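Local coordinates for glycoside Hydrolase Family 43_12 (Metagenome, PDB 7JVH), which probably hydrolyses arabinofuranosyl or xylosyl linkages in plant hemicellulose, at residues 40-45 / 56-61; 134-139 / 176-181. One frame throughout, in Å; residues are numbered along the deposited sequence.

Overall arrangement
Interaction 1 comes first along the chain and closes before interaction 2 opens. Their centres lie 33 Å apart, and their nearest atoms stay about 12 Å apart, so the two do not touch. Both belong to the architecture expected of this family, a five-bladed beta-propeller joined to a C-terminal beta-sandwich. Interaction 1 ties helix 40-43, which follows the sandwich strand 28-37, to the segment 56-61 leading into the first blade. Interaction 2 packs strand 134-142 of the second blade against strand 175-178 of the third. One contact therefore lies where the domains join, whereas the other is a seam between neighbouring blades, within the propeller itself.

Interaction 1: 40-45 / 56-61; sequences DIYAKN and ILQGCY
Tyr42 and Gln58 meet at the phenol oxygen, their side chains coming from opposite directions, and they carry the whole contact: only 81 Å² is buried between the segments, and the closest CA atoms, those of Tyr42 and Gln58, are still 12.1 Å apart. Gln58 is extended beyond CG (chi2 163°), which carries its amide to the phenol, where NE2 donates to Tyr42 OH over 2.8 Å. The bond is weak, with an N-H...O angle of 148°, and NE2 hangs beside the C-O bond, 3.1 Å from Tyr42 CZ and 3.2 Å from Tyr42 CE2, an oblique position with amide and ring planes 81° apart. The stronger polar partner of this nitrogen is Gly380 O, so the buried amide is oriented mainly by that bond, with the phenol oxygen as a second, weaker acceptor. On the tyrosine side, Ile41 CG2 sits 3.7 Å above the ring plane over its centre, and Tyr53 adds an edge-to-face contact.

This closely packed pair lies at the join between the family 43 beta-propeller and the C-terminal beta-sandwich. Segment 56-61 is the lead-in to the first blade; Ile56 and Leu57 both face Thr336 of the last blade in a classic beta bulge, while the carbonyls of Gln58 and Cys60 accept from Gln439 and Arg437 on the sandwich side.

The solvent side is looser: Asp40, Ala43 and Lys44 are exposed and make no contact with 56-61, although Asp40 OD1 forms a salt bridge with Lys442. Asn45 ties the chain back, its ND2 donating to Ile41 O at 2.7 Å, in the carbonyl plane and on a lone pair.

Interaction 2: 134-139 / 176-181; sequences TFYMIT and LFFDDN
Over one face of the Tyr136 ring lies Phe178, whose CZ stands 3.5 Å above the plane, offset toward the rim on the side of Tyr136 CD1 and CE1. The ring centroids are 5.1 Å apart and the planes are inclined at 40°, an oblique pairing that is neither a stack nor edge-to-face. Leu176 CD1 also approaches the tyrosine obliquely, 3.8 Å from Tyr136 CD2.

These residues form a seam between two blades of the five-bladed propeller expected for family 43. Strand 134-142 is the second strand of one four-stranded antiparallel sheet, and strand 175-178 opens the next. The short segments run at 151° with their axes 9.7 Å apart, and no hydrogen bond joins them, which identifies packing between sheets through side chains and not pairing within one. The nearest CA atoms, those of Ile138 and Leu176, are 7.7 Å apart.

Tyr136 and Ile138 alternate with Phe135 and selenomethionine Met137, whose side chains leave from the far side of the strand, so Tyr136 and Ile138 face the seam. Leu186, from the strand next to 175-178, touches both Ile138 and Leu176 and extends this apolar layer. The polar end of Tyr136 is served by its own blade: OH is hydrogen-bonded to Asn132 ND2.

Leu176 divides its contacts between the two strand residues, its CD1 turned to Tyr136 and its CD2 to Ile138. With CG1 of Ile138 anti to the backbone N (chi1 -169°), the isoleucine chain is extended, and its terminal CD1 ends 4.0 Å from Leu176 CG.

Interaction 1: 40-45 / 56-61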
ATOM      1  N   ASP A  40      -9.267  -7.516 -17.527  1.00 48.13           N
ATOM      2  CA  ASP A  40     -10.091  -7.212 -18.679  1.00 51.46           C
ATOM      3  C   ASP A  40      -9.892  -5.773 -19.181  1.00 53.08           C
ATOM      4  O   ASP A  40      -9.763  -5.540 -20.383  1.00 59.78           O
ATOM      5  CB  ASP A  40     -11.565  -7.421 -18.322  1.00 51.20           C
ATOM      6  CG  ASP A  40     -11.897  -8.854 -17.984  1.00 64.75           C
ATOM      7  OD1 ASP A  40     -11.107  -9.774 -18.291  1.00 74.76           O
ATOM      8  OD2 ASP A  40     -12.971  -9.082 -17.399  1.00 67.51           O
ATOM      9  N   ILE A  41      -9.868  -4.822 -18.242  1.00 53.41           N
ATOM     10  CA  ILE A  41      -9.876  -3.403 -18.541  1.00 49.30           C
ATOM     11  C   ILE A  41      -8.707  -2.969 -19.454  1.00 53.47           C
ATOM     12  O   ILE A  41      -8.876  -2.119 -20.321  1.00 55.10           O
ATOM     13  CB  ILE A  41      -9.914  -2.539 -17.245  1.00 36.64           C
ATOM     14  CG1 ILE A  41     -10.371  -1.109 -17.544  1.00 36.95           C
ATOM     15  CG2 ILE A  41      -8.561  -2.522 -16.557  1.00 36.17           C
ATOM     16  CD1 ILE A  41     -11.845  -1.014 -17.894  1.00 37.36           C
ATOM     17  N   TYR A  42      -7.528  -3.553 -19.230  1.00 47.71           N
ATOM     18  CA  TYR A  42      -6.322  -3.208 -19.963  1.00 43.61           C
ATOM     19  C   TYR A  42      -6.339  -3.862 -21.344  1.00 55.31           C
ATOM     20  O   TYR A  42      -5.920  -3.238 -22.335  1.00 53.14           O
ATOM     21  CB  TYR A  42      -5.073  -3.637 -19.201  1.00 47.11           C
ATOM     22  CG  TYR A  42      -4.986  -3.039 -17.814  1.00 55.19           C
ATOM     23  CD1 TYR A  42      -4.940  -1.669 -17.647  1.00 55.22           C
ATOM     24  CD2 TYR A  42      -4.945  -3.843 -16.669  1.00 54.37           C
ATOM     25  CE1 TYR A  42      -4.854  -1.107 -16.406  1.00 52.62           C
ATOM     26  CE2 TYR A  42      -4.860  -3.284 -15.406  1.00 55.92           C
ATOM     27  CZ  TYR A  42      -4.817  -1.914 -15.282  1.00 57.73           C
ATOM     28  OH  TYR A  42      -4.730  -1.335 -14.042  1.00 54.14           O
ATOM     29  N   ALA A  43      -6.822  -5.113 -21.399  1.00 48.06           N
ATOM     30  CA  ALA A  43      -6.958  -5.867 -22.642  1.00 49.26           C
ATOM     31  C   ALA A  43      -7.960  -5.222 -23.612  1.00 60.87           C
ATOM     32  O   ALA A  43      -7.757  -5.241 -24.817  1.00 62.19           O
ATOM     33  CB  ALA A  43      -7.363  -7.305 -22.327  1.00 53.74           C
ATOM     34  N   LYS A  44      -9.039  -4.664 -23.057  1.00 49.17           N
ATOM     35  CA  LYS A  44     -10.092  -3.987 -23.803  1.00 44.61           C
ATOM     36  C   LYS A  44      -9.796  -2.522 -24.162  1.00 52.87           C
ATOM     37  O   LYS A  44     -10.498  -1.955 -24.984  1.00 48.96           O
ATOM     38  CB  LYS A  44     -11.405  -4.028 -23.028  1.00 40.57           C
ATOM     39  CG  LYS A  44     -11.982  -5.426 -22.807  1.00 71.94           C
ATOM     40  CD  LYS A  44     -13.225  -5.426 -21.929  1.00 70.32           C
ATOM     41  CE  LYS A  44     -14.120  -4.239 -22.305  1.00 70.97           C
ATOM     42  NZ  LYS A  44     -15.536  -4.464 -21.958  1.00 78.05           N
ATOM     43  N   ASN A  45      -8.755  -1.940 -23.566  1.00 49.37           N
ATOM     44  CA  ASN A  45      -8.389  -0.552 -23.806  1.00 60.74           C
ATOM     45  C   ASN A  45      -6.887  -0.460 -24.039  1.00 60.43           C
ATOM     46  O   ASN A  45      -6.156  -0.008 -23.162  1.00 49.31           O
ATOM     47  CB  ASN A  45      -8.772   0.321 -22.604  1.00 58.63           C
ATOM     48  CG  ASN A  45     -10.255   0.339 -22.324  1.00 62.82           C
ATOM     49  OD1 ASN A  45     -10.957   1.252 -22.776  1.00 68.24           O
ATOM     50  ND2 ASN A  45     -10.739  -0.644 -21.537  1.00 59.44           N
ATOM     51  N   ILE A  56      -1.466   4.464 -11.475  1.00 56.55           N
ATOM     52  CA  ILE A  56      -0.031   4.353 -11.853  1.00 51.92           C
ATOM     53  C   ILE A  56       0.655   3.317 -10.975  1.00 51.24           C
ATOM     54  O   ILE A  56       1.703   2.845 -11.372  1.00 57.11           O
ATOM     55  CB  ILE A  56       0.663   5.719 -11.793  1.00 51.63           C
ATOM     56  CG1 ILE A  56       0.783   6.234 -10.360  1.00 52.72           C
ATOM     57  CG2 ILE A  56      -0.064   6.704 -12.684  1.00 38.55           C
ATOM     58  CD1 ILE A  56       0.689   7.730 -10.254  1.00 60.71           C
ATOM     59  N   LEU A  57       0.127   3.088  -9.779  1.00 57.12           N
ATOM     60  CA  LEU A  57       0.595   2.011  -8.904  1.00 49.36           C
ATOM     61  C   LEU A  57      -0.587   1.111  -8.630  1.00 48.53           C
ATOM     62  O   LEU A  57      -1.524   1.492  -7.964  1.00 58.67           O
ATOM     63  CB  LEU A  57       1.170   2.543  -7.601  1.00 49.07           C
ATOM     64  CG  LEU A  57       2.296   3.565  -7.639  1.00 43.63           C
ATOM     65  CD1 LEU A  57       2.604   4.056  -6.232  1.00 51.69           C
ATOM     66  CD2 LEU A  57       3.541   2.983  -8.273  1.00 44.59           C
ATOM     67  N   GLN A  58      -0.538  -0.092  -9.196  1.00 50.90           N
ATOM     68  CA  GLN A  58      -1.565  -1.102  -9.058  1.00 45.21           C
ATOM     69  C   GLN A  58      -1.291  -1.865  -7.777  1.00 41.45           C
ATOM     70  O   GLN A  58      -0.135  -2.026  -7.381  1.00 43.74           O
ATOM     71  CB  GLN A  58      -1.521  -2.055 -10.259  1.00 51.86           C
ATOM     72  CG  GLN A  58      -1.787  -1.398 -11.599  1.00 47.73           C
ATOM     73  CD  GLN A  58      -1.349  -2.245 -12.777  1.00 51.98           C
ATOM     74  OE1 GLN A  58      -0.173  -2.555 -12.921  1.00 52.93           O
ATOM     75  NE2 GLN A  58      -2.304  -2.620 -13.633  1.00 54.65           N
ATOM     76  N   GLY A  59      -2.360  -2.359  -7.152  1.00 45.84           N
ATOM     77  CA  GLY A  59      -2.278  -3.070  -5.882  1.00 56.87           C
ATOM     78  C   GLY A  59      -2.205  -2.112  -4.696  1.00 55.21           C
ATOM     79  O   GLY A  59      -2.274  -0.885  -4.876  1.00 54.75           O
ATOM     80  N   CYS A  60      -2.044  -2.672  -3.496  1.00 45.07           N
ATOM     81  CA  CYS A  60      -2.062  -1.899  -2.258  1.00 42.16           C
ATOM     82  C   CYS A  60      -0.942  -0.857  -2.202  1.00 56.68           C
ATOM     83  O   CYS A  60       0.211  -1.167  -1.857  1.00 51.88           O
ATOM     84  CB  CYS A  60      -1.993  -2.789  -1.024  1.00 48.11           C
ATOM     85  SG  CYS A  60      -2.378  -1.907   0.515  1.00 58.53           S
ATOM     86  N   TYR A  61      -1.307   0.378  -2.576  1.00 42.84           N
ATOM     87  CA  TYR A  61      -0.446   1.546  -2.468  1.00 54.90           C
ATOM     88  C   TYR A  61      -1.340   2.722  -2.098  1.00 54.69           C
ATOM     89  O   TYR A  61      -1.608   3.586  -2.929  1.00 51.11           O
ATOM     90  CB  TYR A  61       0.297   1.814  -3.770  1.00 55.41           C
ATOM     91  CG  TYR A  61       1.338   0.765  -4.067  1.00 52.01           C
ATOM     92  CD1 TYR A  61       2.612   0.849  -3.524  1.00 53.04           C
ATOM     93  CD2 TYR A  61       1.039  -0.328  -4.868  1.00 49.17           C
ATOM     94  CE1 TYR A  61       3.567  -0.114  -3.798  1.00 54.62           C
ATOM     95  CE2 TYR A  61       1.999  -1.295  -5.152  1.00 49.03           C
ATOM     96  CZ  TYR A  61       3.261  -1.180  -4.621  1.00 52.35           C
ATOM     97  OH  TYR A  61       4.229  -2.128  -4.883  1.00 48.76           O
TER

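Interaction 2: 134-139 / 176-181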
ATOM      1  N   THR A 134      16.366  19.669   2.837  1.00 71.99           N
ATOM      2  CA  THR A 134      16.154  18.468   3.636  1.00 73.94           C
ATOM      3  C   THR A 134      14.817  17.843   3.325  1.00 73.70           C
ATOM      4  O   THR A 134      13.827  18.553   3.161  1.00 69.79           O
ATOM      5  CB  THR A 134      16.198  18.757   5.157  1.00 72.31           C
ATOM      6  OG1 THR A 134      17.377  19.513   5.479  1.00 65.47           O
ATOM      7  CG2 THR A 134      16.213  17.442   5.952  1.00 74.29           C
ATOM      8  N   PHE A 135      14.808  16.509   3.258  1.00 70.26           N
ATOM      9  CA  PHE A 135      13.592  15.717   3.061  1.00 68.47           C
ATOM     10  C   PHE A 135      13.004  15.277   4.414  1.00 69.58           C
ATOM     11  O   PHE A 135      13.718  15.128   5.403  1.00 68.83           O
ATOM     12  CB  PHE A 135      13.877  14.502   2.175  1.00 70.83           C
ATOM     13  CG  PHE A 135      14.175  14.845   0.735  1.00 74.07           C
ATOM     14  CD1 PHE A 135      15.467  15.207   0.333  1.00 67.57           C
ATOM     15  CD2 PHE A 135      13.173  14.797  -0.224  1.00 64.51           C
ATOM     16  CE1 PHE A 135      15.737  15.518  -0.985  1.00 63.78           C
ATOM     17  CE2 PHE A 135      13.438  15.107  -1.546  1.00 63.35           C
ATOM     18  CZ  PHE A 135      14.722  15.468  -1.929  1.00 66.84           C
ATOM     19  N   TYR A 136      11.685  15.060   4.419  1.00 70.21           N
ATOM     20  CA  TYR A 136      10.891  14.710   5.596  1.00 68.54           C
ATOM     21  C   TYR A 136       9.852  13.663   5.195  1.00 71.43           C
ATOM     22  O   TYR A 136       9.105  13.859   4.239  1.00 78.29           O
ATOM     23  CB  TYR A 136      10.166  15.951   6.118  1.00 62.05           C
ATOM     24  CG  TYR A 136      11.059  16.983   6.764  1.00 64.83           C
ATOM     25  CD1 TYR A 136      11.652  18.002   6.014  1.00 69.63           C
ATOM     26  CD2 TYR A 136      11.292  16.955   8.132  1.00 65.27           C
ATOM     27  CE1 TYR A 136      12.467  18.943   6.612  1.00 78.36           C
ATOM     28  CE2 TYR A 136      12.101  17.905   8.750  1.00 64.69           C
ATOM     29  CZ  TYR A 136      12.690  18.897   7.984  1.00 71.72           C
ATOM     30  OH  TYR A 136      13.490  19.844   8.567  1.00 70.59           O
HETATM   31  N   MSE A 137       9.823  12.545   5.921  1.00 56.81           N
HETATM   32  CA  MSE A 137       8.737  11.583   5.812  1.00 62.33           C
HETATM   33  C   MSE A 137       8.033  11.515   7.166  1.00 72.25           C
HETATM   34  O   MSE A 137       8.604  11.023   8.139  1.00 85.15           O
HETATM   35  CB  MSE A 137       9.285  10.213   5.391  1.00 56.40           C
HETATM   36  CG  MSE A 137       8.250   9.299   4.771  1.00 60.37           C
HETATM   37 SE   MSE A 137       6.948   8.665   6.079  1.00 65.96          SE
HETATM   38  CE  MSE A 137       5.403   9.642   5.540  1.00 60.93           C
ATOM     39  N   ILE A 138       6.800  12.029   7.218  1.00 58.07           N
ATOM     40  CA  ILE A 138       6.040  12.103   8.456  1.00 66.49           C
ATOM     41  C   ILE A 138       4.754  11.258   8.379  1.00 65.28           C
ATOM     42  O   ILE A 138       3.995  11.343   7.422  1.00 66.90           O
ATOM     43  CB  ILE A 138       5.721  13.575   8.822  1.00 57.05           C
ATOM     44  CG1 ILE A 138       5.163  13.674  10.239  1.00 57.08           C
ATOM     45  CG2 ILE A 138       4.746  14.197   7.838  1.00 50.39           C
ATOM     46  CD1 ILE A 138       4.964  15.110  10.707  1.00 68.95           C
ATOM     47  N   THR A 139       4.505  10.474   9.434  1.00 65.71           N
ATOM     48  CA  THR A 139       3.393   9.527   9.483  1.00 66.31           C
ATOM     49  C   THR A 139       2.986   9.168  10.920  1.00 57.70           C
ATOM     50  O   THR A 139       3.590   9.643  11.883  1.00 53.28           O
ATOM     51  CB  THR A 139       3.781   8.248   8.715  1.00 55.01           C
ATOM     52  OG1 THR A 139       2.642   7.394   8.595  1.00 67.00           O
ATOM     53  CG2 THR A 139       4.902   7.514   9.405  1.00 48.33           C
ATOM     54  N   LEU A 176       3.661  18.384   7.146  1.00 53.61           N
ATOM     55  CA  LEU A 176       4.409  19.602   7.401  1.00 67.50           C
ATOM     56  C   LEU A 176       4.287  20.574   6.228  1.00 66.82           C
ATOM     57  O   LEU A 176       4.035  20.164   5.091  1.00 65.35           O
ATOM     58  CB  LEU A 176       5.879  19.279   7.625  1.00 75.15           C
ATOM     59  CG  LEU A 176       6.207  18.303   8.741  1.00 73.02           C
ATOM     60  CD1 LEU A 176       7.589  17.702   8.533  1.00 70.77           C
ATOM     61  CD2 LEU A 176       6.098  18.986  10.090  1.00 70.34           C
ATOM     62  N   PHE A 177       4.451  21.866   6.534  1.00 55.95           N
ATOM     63  CA  PHE A 177       4.498  22.932   5.547  1.00 56.46           C
ATOM     64  C   PHE A 177       5.522  23.967   5.993  1.00 70.96           C
ATOM     65  O   PHE A 177       5.534  24.368   7.164  1.00 80.06           O
ATOM     66  CB  PHE A 177       3.125  23.588   5.386  1.00 62.55           C
ATOM     67  CG  PHE A 177       3.172  24.928   4.711  1.00 68.16           C
ATOM     68  CD1 PHE A 177       3.243  25.028   3.330  1.00 61.84           C
ATOM     69  CD2 PHE A 177       3.166  26.101   5.470  1.00 74.57           C
ATOM     70  CE1 PHE A 177       3.307  26.269   2.721  1.00 58.64           C
ATOM     71  CE2 PHE A 177       3.227  27.346   4.862  1.00 70.63           C
ATOM     72  CZ  PHE A 177       3.289  27.430   3.483  1.00 67.17           C
ATOM     73  N   PHE A 178       6.373  24.401   5.056  1.00 64.48           N
ATOM     74  CA  PHE A 178       7.458  25.331   5.331  1.00 63.69           C
ATOM     75  C   PHE A 178       7.223  26.675   4.650  1.00 67.87           C
ATOM     76  O   PHE A 178       7.381  26.796   3.446  1.00 74.43           O
ATOM     77  CB  PHE A 178       8.781  24.712   4.882  1.00 59.37           C
ATOM     78  CG  PHE A 178       9.021  23.343   5.439  1.00 63.81           C
ATOM     79  CD1 PHE A 178       9.341  23.172   6.777  1.00 70.69           C
ATOM     80  CD2 PHE A 178       8.907  22.214   4.626  1.00 75.10           C
ATOM     81  CE1 PHE A 178       9.552  21.897   7.303  1.00 81.16           C
ATOM     82  CE2 PHE A 178       9.114  20.934   5.139  1.00 78.75           C
ATOM     83  CZ  PHE A 178       9.438  20.776   6.479  1.00 75.82           C
ATOM     84  N   ASP A 179       6.850  27.680   5.445  1.00 71.19           N
ATOM     85  CA  ASP A 179       6.505  29.024   4.957  1.00 71.10           C
ATOM     86  C   ASP A 179       7.751  29.804   4.501  1.00 70.52           C
ATOM     87  O   ASP A 179       8.850  29.273   4.508  1.00 77.86           O
ATOM     88  CB  ASP A 179       5.758  29.799   6.048  1.00 73.15           C
ATOM     89  CG  ASP A 179       4.730  30.754   5.489  1.00 76.63           C
ATOM     90  OD1 ASP A 179       4.911  31.247   4.351  1.00 82.47           O
ATOM     91  OD2 ASP A 179       3.718  30.992   6.184  1.00 75.34           O
ATOM     92  N   ASP A 180       7.545  31.048   4.058  1.00 70.26           N
ATOM     93  CA  ASP A 180       8.605  31.881   3.449  1.00 85.40           C
ATOM     94  C   ASP A 180       9.313  32.824   4.441  1.00 91.45           C
ATOM     95  O   ASP A 180      10.140  33.625   4.022  1.00 87.80           O
ATOM     96  CB  ASP A 180       8.066  32.680   2.231  1.00 80.14           C
ATOM     97  CG  ASP A 180       6.713  33.313   2.483  1.00 81.86           C
ATOM     98  OD1 ASP A 180       6.477  33.810   3.610  1.00 84.62           O
ATOM     99  OD2 ASP A 180       5.862  33.283   1.555  1.00 82.54           O
ATOM    100  N   ASN A 181       8.985  32.708   5.733  1.00 85.91           N
ATOM    101  CA  ASN A 181       9.594  33.509   6.792  1.00 76.87           C
ATOM    102  C   ASN A 181      10.341  32.640   7.779  1.00 84.57           C
ATOM    103  O   ASN A 181      10.467  33.013   8.926  1.00 99.33           O
ATOM    104  CB  ASN A 181       8.527  34.307   7.559  1.00 66.43           C
ATOM    105  CG  ASN A 181       7.314  33.478   7.923  1.00 80.59           C
ATOM    106  OD1 ASN A 181       7.342  32.248   7.937  1.00 83.71           O
ATOM    107  ND2 ASN A 181       6.236  34.152   8.222  1.00 79.81           N
TER